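Long-range contacts in cell division GTPase FtsZ, diverged (Clostridium botulinum C, PDB 3V3T), which is a diverged member of the tubulin/FtsZ family, joining a Rossmann-like GTPase-type domain to a TubZ-like C-terminal domain: residues Leu33-Lys39 / Ala48-Ile54; Lys62-Lys66 / Glu138-Ala144; Val126-Ala132 / Tyr162-Asn167. The protein carries 1 engineered substitution. One frame throughout, in Å; residues are numbered along the deposited sequence.

Interaction 1: Leu33-Lys39 / Ala48-Ile54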
# COMPACT_ATOMS: atom_id res chain seq x y z
N LEU A 33 -9.22 10.40 5.59
CA LEU A 33 -9.29 11.82 5.29
C LEU A 33 -8.79 11.98 3.87
O LEU A 33 -7.60 11.84 3.60
CB LEU A 33 -8.40 12.62 6.24
CG LEU A 33 -8.36 14.12 5.94
CD1 LEU A 33 -9.71 14.77 6.24
CD2 LEU A 33 -7.27 14.82 6.73
N PHE A 34 -9.70 12.25 2.94
CA PHE A 34 -9.27 12.38 1.55
C PHE A 34 -8.72 13.78 1.31
O PHE A 34 -9.37 14.77 1.60
CB PHE A 34 -10.42 12.10 0.60
CG PHE A 34 -10.94 10.69 0.68
CD1 PHE A 34 -10.71 9.80 -0.36
CD2 PHE A 34 -11.71 10.28 1.75
CE1 PHE A 34 -11.22 8.52 -0.30
CE2 PHE A 34 -12.22 9.01 1.81
CZ PHE A 34 -11.98 8.12 0.78
N ILE A 35 -7.51 13.84 0.77
CA ILE A 35 -6.83 15.10 0.58
C ILE A 35 -6.59 15.31 -0.89
O ILE A 35 -6.15 14.39 -1.59
CB ILE A 35 -5.48 15.08 1.32
CG1 ILE A 35 -5.71 15.03 2.84
CG2 ILE A 35 -4.63 16.28 0.94
CD1 ILE A 35 -4.66 14.21 3.60
N ASN A 36 -6.88 16.52 -1.38
CA ASN A 36 -6.74 16.78 -2.81
C ASN A 36 -6.72 18.28 -3.16
O ASN A 36 -7.31 19.10 -2.46
CB ASN A 36 -7.89 16.09 -3.56
CG ASN A 36 -7.51 15.68 -4.98
OD1 ASN A 36 -6.69 16.31 -5.64
ND2 ASN A 36 -8.13 14.60 -5.46
N THR A 37 -6.02 18.61 -4.24
CA THR A 37 -6.09 19.95 -4.82
C THR A 37 -7.38 20.13 -5.62
O THR A 37 -7.86 21.25 -5.78
CB THR A 37 -4.88 20.23 -5.73
OG1 THR A 37 -4.66 19.13 -6.61
CG2 THR A 37 -3.62 20.43 -4.89
N SER A 38 -7.95 19.03 -6.10
CA SER A 38 -9.15 19.10 -6.95
C SER A 38 -10.45 18.92 -6.17
O SER A 38 -10.67 17.86 -5.57
CB SER A 38 -9.07 18.05 -8.05
OG SER A 38 -10.36 17.75 -8.57
N LYS A 39 -11.31 19.93 -6.20
CA LYS A 39 -12.59 19.84 -5.51
C LYS A 39 -13.53 18.87 -6.21
O LYS A 39 -14.23 18.08 -5.57
CB LYS A 39 -13.24 21.22 -5.38
CG LYS A 39 -14.39 21.26 -4.38
CD LYS A 39 -13.98 20.62 -3.05
CE LYS A 39 -15.18 20.34 -2.15
NZ LYS A 39 -14.83 19.47 -0.97
N ALA A 48 -16.76 9.18 1.06
CA ALA A 48 -15.88 10.02 1.84
C ALA A 48 -16.64 10.75 2.95
O ALA A 48 -17.45 11.63 2.68
CB ALA A 48 -15.16 11.02 0.94
N LYS A 49 -16.37 10.37 4.20
CA LYS A 49 -16.95 11.07 5.34
C LYS A 49 -16.15 12.33 5.67
O LYS A 49 -16.70 13.29 6.20
CB LYS A 49 -17.03 10.16 6.58
CG LYS A 49 -18.09 9.06 6.51
CD LYS A 49 -18.62 8.72 7.91
CE LYS A 49 -19.15 7.30 8.00
NZ LYS A 49 -18.04 6.31 8.14
N HIS A 50 -14.86 12.32 5.36
CA HIS A 50 -14.00 13.47 5.66
C HIS A 50 -13.07 13.81 4.49
O HIS A 50 -12.36 12.96 3.98
CB HIS A 50 -13.18 13.19 6.91
CG HIS A 50 -14.01 12.69 8.05
ND1 HIS A 50 -14.09 11.35 8.37
CD2 HIS A 50 -14.81 13.34 8.92
CE1 HIS A 50 -14.91 11.20 9.41
NE2 HIS A 50 -15.36 12.39 9.76
N THR A 51 -13.08 15.08 4.09
CA THR A 51 -12.25 15.55 3.00
C THR A 51 -11.50 16.82 3.39
O THR A 51 -11.93 17.57 4.28
CB THR A 51 -13.09 15.87 1.75
OG1 THR A 51 -14.06 16.87 2.06
CG2 THR A 51 -13.80 14.64 1.26
N TYR A 52 -10.37 17.05 2.74
CA TYR A 52 -9.64 18.29 2.91
C TYR A 52 -9.16 18.80 1.57
O TYR A 52 -8.27 18.20 0.95
CB TYR A 52 -8.45 18.10 3.85
CG TYR A 52 -7.70 19.40 4.10
CD1 TYR A 52 -8.15 20.32 5.04
CD2 TYR A 52 -6.55 19.71 3.38
CE1 TYR A 52 -7.47 21.50 5.26
CE2 TYR A 52 -5.87 20.88 3.59
CZ TYR A 52 -6.33 21.78 4.53
OH TYR A 52 -5.65 22.95 4.74
N HIS A 53 -9.74 19.90 1.13
CA HIS A 53 -9.39 20.52 -0.13
C HIS A 53 -8.22 21.46 0.07
O HIS A 53 -8.25 22.31 0.96
CB HIS A 53 -10.58 21.31 -0.69
CG HIS A 53 -10.32 21.93 -2.02
ND1 HIS A 53 -10.03 23.27 -2.18
CD2 HIS A 53 -10.32 21.40 -3.27
CE1 HIS A 53 -9.86 23.53 -3.46
NE2 HIS A 53 -10.03 22.41 -4.14
N ILE A 54 -7.18 21.32 -0.75
CA ILE A 54 -6.09 22.28 -0.71
C ILE A 54 -6.35 23.48 -1.64
O ILE A 54 -6.47 23.31 -2.85
CB ILE A 54 -4.76 21.63 -1.04
CG1 ILE A 54 -4.48 20.49 -0.07
CG2 ILE A 54 -3.65 22.68 -0.99
CD1 ILE A 54 -3.23 19.74 -0.37

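Interaction 2: Lys62-Lys66 / Glu138-Ala144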
# COMPACT_ATOMS: atom_id res chain seq x y z
N LYS A 62 -1.56 16.47 -12.29
CA LYS A 62 -0.45 15.96 -13.10
C LYS A 62 0.88 16.70 -12.87
O LYS A 62 1.95 16.11 -13.02
CB LYS A 62 -0.82 15.98 -14.58
CG LYS A 62 -1.78 14.89 -15.00
CD LYS A 62 -1.08 13.56 -15.16
CE LYS A 62 -2.02 12.51 -15.72
NZ LYS A 62 -1.29 11.38 -16.36
N GLU A 63 0.80 17.98 -12.52
CA GLU A 63 2.00 18.79 -12.31
C GLU A 63 2.42 18.83 -10.83
O GLU A 63 1.80 19.54 -10.03
CB GLU A 63 1.78 20.22 -12.82
CG GLU A 63 1.83 20.35 -14.33
CD GLU A 63 3.25 20.40 -14.86
OE1 GLU A 63 4.18 20.70 -14.07
OE2 GLU A 63 3.45 20.15 -16.07
N ARG A 64 3.46 18.07 -10.48
CA ARG A 64 3.88 17.97 -9.08
C ARG A 64 4.52 19.27 -8.58
O ARG A 64 4.47 19.57 -7.38
CB ARG A 64 4.80 16.76 -8.85
CG ARG A 64 6.29 17.07 -8.86
CD ARG A 64 7.15 15.80 -8.87
NE ARG A 64 7.07 15.01 -7.64
CZ ARG A 64 7.92 15.12 -6.62
NH1 ARG A 64 8.92 16.00 -6.67
NH2 ARG A 64 7.77 14.35 -5.54
N LYS A 65 5.10 20.04 -9.49
CA LYS A 65 5.67 21.34 -9.15
C LYS A 65 4.58 22.28 -8.62
O LYS A 65 4.82 23.07 -7.70
CB LYS A 65 6.34 21.98 -10.36
CG LYS A 65 7.45 21.15 -10.99
CD LYS A 65 8.03 21.87 -12.21
CE LYS A 65 9.24 21.13 -12.78
NZ LYS A 65 9.89 21.87 -13.90
N LYS A 66 3.40 22.19 -9.22
CA LYS A 66 2.27 23.05 -8.85
C LYS A 66 1.54 22.53 -7.61
O LYS A 66 1.17 23.32 -6.73
CB LYS A 66 1.28 23.19 -10.01
CG LYS A 66 1.73 24.15 -11.10
CD LYS A 66 0.71 24.20 -12.21
CE LYS A 66 1.16 25.08 -13.36
NZ LYS A 66 0.18 25.02 -14.48
N GLU A 138 5.10 11.12 -16.36
CA GLU A 138 4.47 10.19 -15.46
C GLU A 138 5.55 9.38 -14.73
O GLU A 138 5.59 9.33 -13.50
CB GLU A 138 3.52 9.27 -16.23
CG GLU A 138 2.29 9.99 -16.79
CD GLU A 138 2.53 10.71 -18.12
OE1 GLU A 138 3.71 10.97 -18.48
OE2 GLU A 138 1.54 11.04 -18.80
N HIS A 139 6.44 8.77 -15.50
CA HIS A 139 7.53 7.99 -14.92
C HIS A 139 8.45 8.89 -14.09
O HIS A 139 8.93 8.49 -13.04
CB HIS A 139 8.30 7.23 -16.00
CG HIS A 139 7.55 6.06 -16.55
ND1 HIS A 139 6.76 6.14 -17.68
CD2 HIS A 139 7.44 4.79 -16.11
CE1 HIS A 139 6.22 4.96 -17.92
NE2 HIS A 139 6.61 4.12 -16.97
N MET A 140 8.68 10.11 -14.55
CA MET A 140 9.55 11.00 -13.81
C MET A 140 8.96 11.33 -12.44
O MET A 140 9.69 11.38 -11.45
CB MET A 140 9.86 12.27 -14.59
CG MET A 140 10.83 12.04 -15.74
SD MET A 140 11.34 13.58 -16.56
CE MET A 140 12.39 14.29 -15.30
N ASN A 141 7.64 11.54 -12.39
CA ASN A 141 6.97 11.77 -11.10
C ASN A 141 7.08 10.58 -10.17
O ASN A 141 7.34 10.75 -8.98
CB ASN A 141 5.48 12.09 -11.28
CG ASN A 141 5.25 13.49 -11.80
OD1 ASN A 141 6.17 14.30 -11.86
ND2 ASN A 141 4.00 13.77 -12.18
N ALA A 142 6.87 9.38 -10.72
CA ALA A 142 6.88 8.16 -9.92
C ALA A 142 8.27 7.92 -9.32
O ALA A 142 8.40 7.58 -8.15
CB ALA A 142 6.44 6.96 -10.78
N ILE A 143 9.30 8.11 -10.14
CA ILE A 143 10.68 8.01 -9.70
C ILE A 143 10.97 9.03 -8.60
O ILE A 143 11.52 8.70 -7.56
CB ILE A 143 11.64 8.25 -10.88
CG1 ILE A 143 11.69 7.03 -11.78
CG2 ILE A 143 13.02 8.55 -10.38
CD1 ILE A 143 12.43 5.88 -11.14
N ALA A 144 10.59 10.29 -8.83
CA ALA A 144 10.83 11.35 -7.86
C ALA A 144 10.07 11.07 -6.58
O ALA A 144 10.55 11.33 -5.47
CB ALA A 144 10.45 12.72 -8.43

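Interaction 3: Val126-Ala132 / Tyr162-Asn167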
# COMPACT_ATOMS: atom_id res chain seq x y z
N VAL A 126 0.94 3.39 0.62
CA VAL A 126 0.51 2.59 -0.51
C VAL A 126 0.79 3.42 -1.76
O VAL A 126 0.16 4.45 -1.96
CB VAL A 126 -0.98 2.28 -0.44
CG1 VAL A 126 -1.41 1.43 -1.64
CG2 VAL A 126 -1.31 1.59 0.86
N GLY A 127 1.73 2.99 -2.58
CA GLY A 127 1.99 3.66 -3.84
C GLY A 127 1.73 2.79 -5.07
O GLY A 127 2.07 1.59 -5.09
N VAL A 128 1.16 3.39 -6.11
CA VAL A 128 0.95 2.71 -7.37
C VAL A 128 1.95 3.18 -8.42
O VAL A 128 2.01 4.36 -8.75
CB VAL A 128 -0.48 2.93 -7.91
CG1 VAL A 128 -0.71 2.04 -9.13
CG2 VAL A 128 -1.51 2.61 -6.83
N LEU A 129 2.75 2.24 -8.94
CA LEU A 129 3.65 2.53 -10.05
C LEU A 129 2.86 2.56 -11.37
O LEU A 129 1.89 1.83 -11.53
CB LEU A 129 4.74 1.46 -10.14
CG LEU A 129 5.66 1.27 -8.94
CD1 LEU A 129 6.46 -0.03 -9.10
CD2 LEU A 129 6.60 2.46 -8.80
N PRO A 130 3.27 3.43 -12.30
CA PRO A 130 2.57 3.59 -13.58
C PRO A 130 2.86 2.46 -14.56
O PRO A 130 3.92 1.85 -14.47
CB PRO A 130 3.14 4.91 -14.11
CG PRO A 130 4.54 4.95 -13.55
CD PRO A 130 4.45 4.31 -12.19
N LYS A 131 1.94 2.19 -15.49
CA LYS A 131 2.18 1.24 -16.57
C LYS A 131 3.37 1.68 -17.41
O LYS A 131 3.62 2.89 -17.56
CB LYS A 131 0.99 1.17 -17.53
CG LYS A 131 -0.30 0.62 -17.01
CD LYS A 131 -1.37 0.75 -18.11
CE LYS A 131 -2.70 0.15 -17.70
NZ LYS A 131 -2.57 -1.33 -17.49
N ALA A 132 4.07 0.71 -18.00
CA ALA A 132 5.13 0.97 -18.98
C ALA A 132 4.72 1.86 -20.16
O ALA A 132 5.57 2.52 -20.77
CB ALA A 132 5.70 -0.35 -19.52
N TYR A 162 3.35 -0.57 0.78
CA TYR A 162 2.57 -1.48 -0.04
C TYR A 162 2.71 -0.94 -1.45
O TYR A 162 2.08 0.04 -1.80
CB TYR A 162 1.09 -1.49 0.37
CG TYR A 162 0.81 -1.87 1.81
CD1 TYR A 162 0.30 -3.12 2.14
CD2 TYR A 162 1.02 -0.96 2.86
CE1 TYR A 162 0.03 -3.48 3.44
CE2 TYR A 162 0.76 -1.31 4.19
CZ TYR A 162 0.25 -2.57 4.46
OH TYR A 162 -0.02 -2.96 5.75
N LEU A 163 3.58 -1.57 -2.25
CA LEU A 163 3.94 -1.03 -3.55
C LEU A 163 3.19 -1.80 -4.62
O LEU A 163 3.45 -3.00 -4.82
CB LEU A 163 5.45 -1.15 -3.78
CG LEU A 163 6.01 -0.35 -4.96
CD1 LEU A 163 5.60 1.12 -4.81
CD2 LEU A 163 7.56 -0.45 -5.08
N LEU A 164 2.29 -1.10 -5.31
CA LEU A 164 1.43 -1.70 -6.34
C LEU A 164 1.94 -1.36 -7.74
O LEU A 164 2.59 -0.32 -7.94
CB LEU A 164 -0.02 -1.21 -6.19
CG LEU A 164 -0.66 -1.38 -4.81
CD1 LEU A 164 -2.11 -0.93 -4.81
CD2 LEU A 164 -0.57 -2.83 -4.36
N ASP A 165 1.63 -2.22 -8.71
CA ASP A 165 2.16 -2.07 -10.06
C ASP A 165 1.06 -2.11 -11.13
O ASP A 165 0.51 -3.17 -11.44
CB ASP A 165 3.20 -3.16 -10.32
CG ASP A 165 3.89 -3.01 -11.68
OD1 ASP A 165 3.45 -2.18 -12.50
OD2 ASP A 165 4.87 -3.76 -11.91
N ASN A 166 0.74 -0.95 -11.71
CA ASN A 166 -0.29 -0.88 -12.74
C ASN A 166 0.01 -1.73 -13.97
O ASN A 166 -0.88 -1.97 -14.77
CB ASN A 166 -0.52 0.56 -13.19
CG ASN A 166 -1.61 1.25 -12.41
OD1 ASN A 166 -2.40 0.61 -11.71
ND2 ASN A 166 -1.66 2.57 -12.52
N ASN A 167 1.26 -2.16 -14.15
CA ASN A 167 1.56 -3.05 -15.28
C ASN A 167 0.85 -4.39 -15.13
O ASN A 167 0.70 -5.12 -16.09
CB ASN A 167 3.07 -3.30 -15.44
CG ASN A 167 3.79 -2.19 -16.20
OD1 ASN A 167 3.43 -1.86 -17.34
ND2 ASN A 167 4.83 -1.63 -15.59
O HOH W 1 -0.61 3.91 -15.30

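Interaction 1: Leu33-Lys39 / Ala48-Ile54
The phenyl ring of F34 and the methyl of A48 meet at an oblique angle, CD2 of F34 lying 3.6 Å from CB of A48. The edge of the same ring faces the carbonyl oxygen of H50, which lies in the ring plane and also accepts the backbone N-H of F34. One backbone atom is thus gripped by an amide and lined by an aromatic edge. At the other end of the pair the imidazole of H53 fits into the turn after N36. With CG anti to the backbone N (chi1 -177°), the ring swings toward the turn that follows the first strand and brings CD2 of H53 to 3.4 Å from N of K39, which approaches the ring edge near its plane. The aliphatic part of K39 passes it at a slant, CB of K39 being 3.6 Å from CD2 of H53. L42 covers F34, N36 and H53 on this face.

I35 and Y52 occupy the opposite face, with CG1 of I35 4.2 Å from CB of Y52. Beyond them, CG2 of I35 meets CD1 of I54 at 4.0 Å. Y52 and L33 both pack on helix 75-85.

The turn is fixed by N36, whose OD1 takes the N-H of S38 at 3.0 Å from above its carbonyl plane, an Asx turn; OG of S38 then caps the following helix at N of D41. Four backbone bonds, from F34 N to H50 O through I54 N to N36 O (2.8 Å), align two parallel strands. This is a beta-alpha-beta unit in which helix 39-43 connects the two parallel strands, at an edge of the Rossmann-like sheet.

Interaction 2: Lys62-Lys66 / Glu138-Ala144
K62 reaches helix 136-152 in two ways, by its ammonium group and by its backbone carbonyl. The lysine chain is bent at chi2 and points NZ of K62 toward OE2 of E138, 3.8 Å away. This is a long salt bridge, and E138 was modelled in two conformers, so the pairing is best regarded as loose and somewhat doubtful. The carbonyl is held more definitely: ND2 of N141 donates to O of K62 at 3.2 Å, with an N-H...O angle of 142°. The acceptor lies in the amide plane of N141, as suits an N-H of that group, while the donor is tilted moderately from the carbonyl plane of K62. ND2 of N141 also donates to the backbone oxygen of A99, which ties the buried amide to two separate loops.

E63 follows at the N-cap position of helix 64-71, its side chain directed away from the partner helix. R64 then turns back toward it. Its chain and that of N141 slide past each other in opposite directions, with CD of R64 3.5 Å from OD1 of N141 and the two flat groups inclined by 44°. A bend at chi3 (-67°) rotates the guanidinium until one face lies over the methyl of A144, whose CB is 3.9 Å from CZ of R64 and close to the centre of the group. NH2 of R64 has other partners, the backbone oxygen of S104 by a hydrogen bond and D148, on the same helix as N141 and A144, by a salt bridge.

Chemically, the contact combines one loose surface ion pair with a more specific inner layer, in which an amide bridges carbonyls and a cation packs flat on a methyl while its charge is probably balanced by D148.

Interaction 3: Val126-Ala132 / Tyr162-Asn167
Two flat groups of the second segment, the ring of Y162 and the amide of N166, receive valines of the first. The contacts ride on adjacent parallel strands of a beta-alpha-beta crossover, strand 122-129, helix 136-152 and strand 160-165, in the Rossmann-like part of the tubulin/FtsZ fold. CG2 of V126 approaches the Y162 ring obliquely, 4.0 Å from CD2 of Y162. The amide of N166 is met more squarely: CG1 of V128 is 3.4 Å from OD1 of N166 and nearly as close to its CG and ND2, so the methyl lies over the group rather than at one end. The two side chains cross at about a right angle. ND2 of N166 donates to a water that also accepts from N of K131, so a solvent molecule spans the two segments beyond the strands.

A ladder of four backbone hydrogen bonds runs from G127 N to Y162 O, ending at N166 N to L129 O. On the face of V126 and L164, CG1 of V126 lies 4.0 Å from CD1 of L164, and F179 of helix 172-187 covers both. On the other face L129 and L163 meet, CG of L129 to CD1 of L163 at 4.1 Å, against V294 of helix 291-306.

Past the strands, the loops stay joined by polar groups. The K131 chain runs extended and then bends at its last torsion (chi4 -64°), which turns NZ of K131 to O of N166 at 3.3 Å; NZ also donates to the backbone oxygens of R169 and E170, and three carbonyls thus gather round one ammonium. The N-H of N167 closes an Asx turn on OD1 of D165, coming from above the carboxylate plane. N167 in turn reaches the first segment, its OD1 accepting the backbone N-H of A132 at 2.7 Å with an almost straight angle of 178°.

In the fold
From the N terminus, interaction 1 comes first, closing the short excursion through helix 39-43 and placing strand 51-53 at the edge of the sheet. Interaction 2 opens just afterwards, beyond an unmodelled gap, and spans a much longer loop to bring the start of helix 64-71 against helix 136-152. Interaction 3 opens within that loop and closes after it, so the two cross; its crossover helix is the same helix 136-152. Interactions 2 and 3 touch directly, A142 and H139 packing on P130. Interactions 1 and 3 share the sheet but lie about 22 Å apart between centres, with strands 7-11 and 91-97 between their strand pairs.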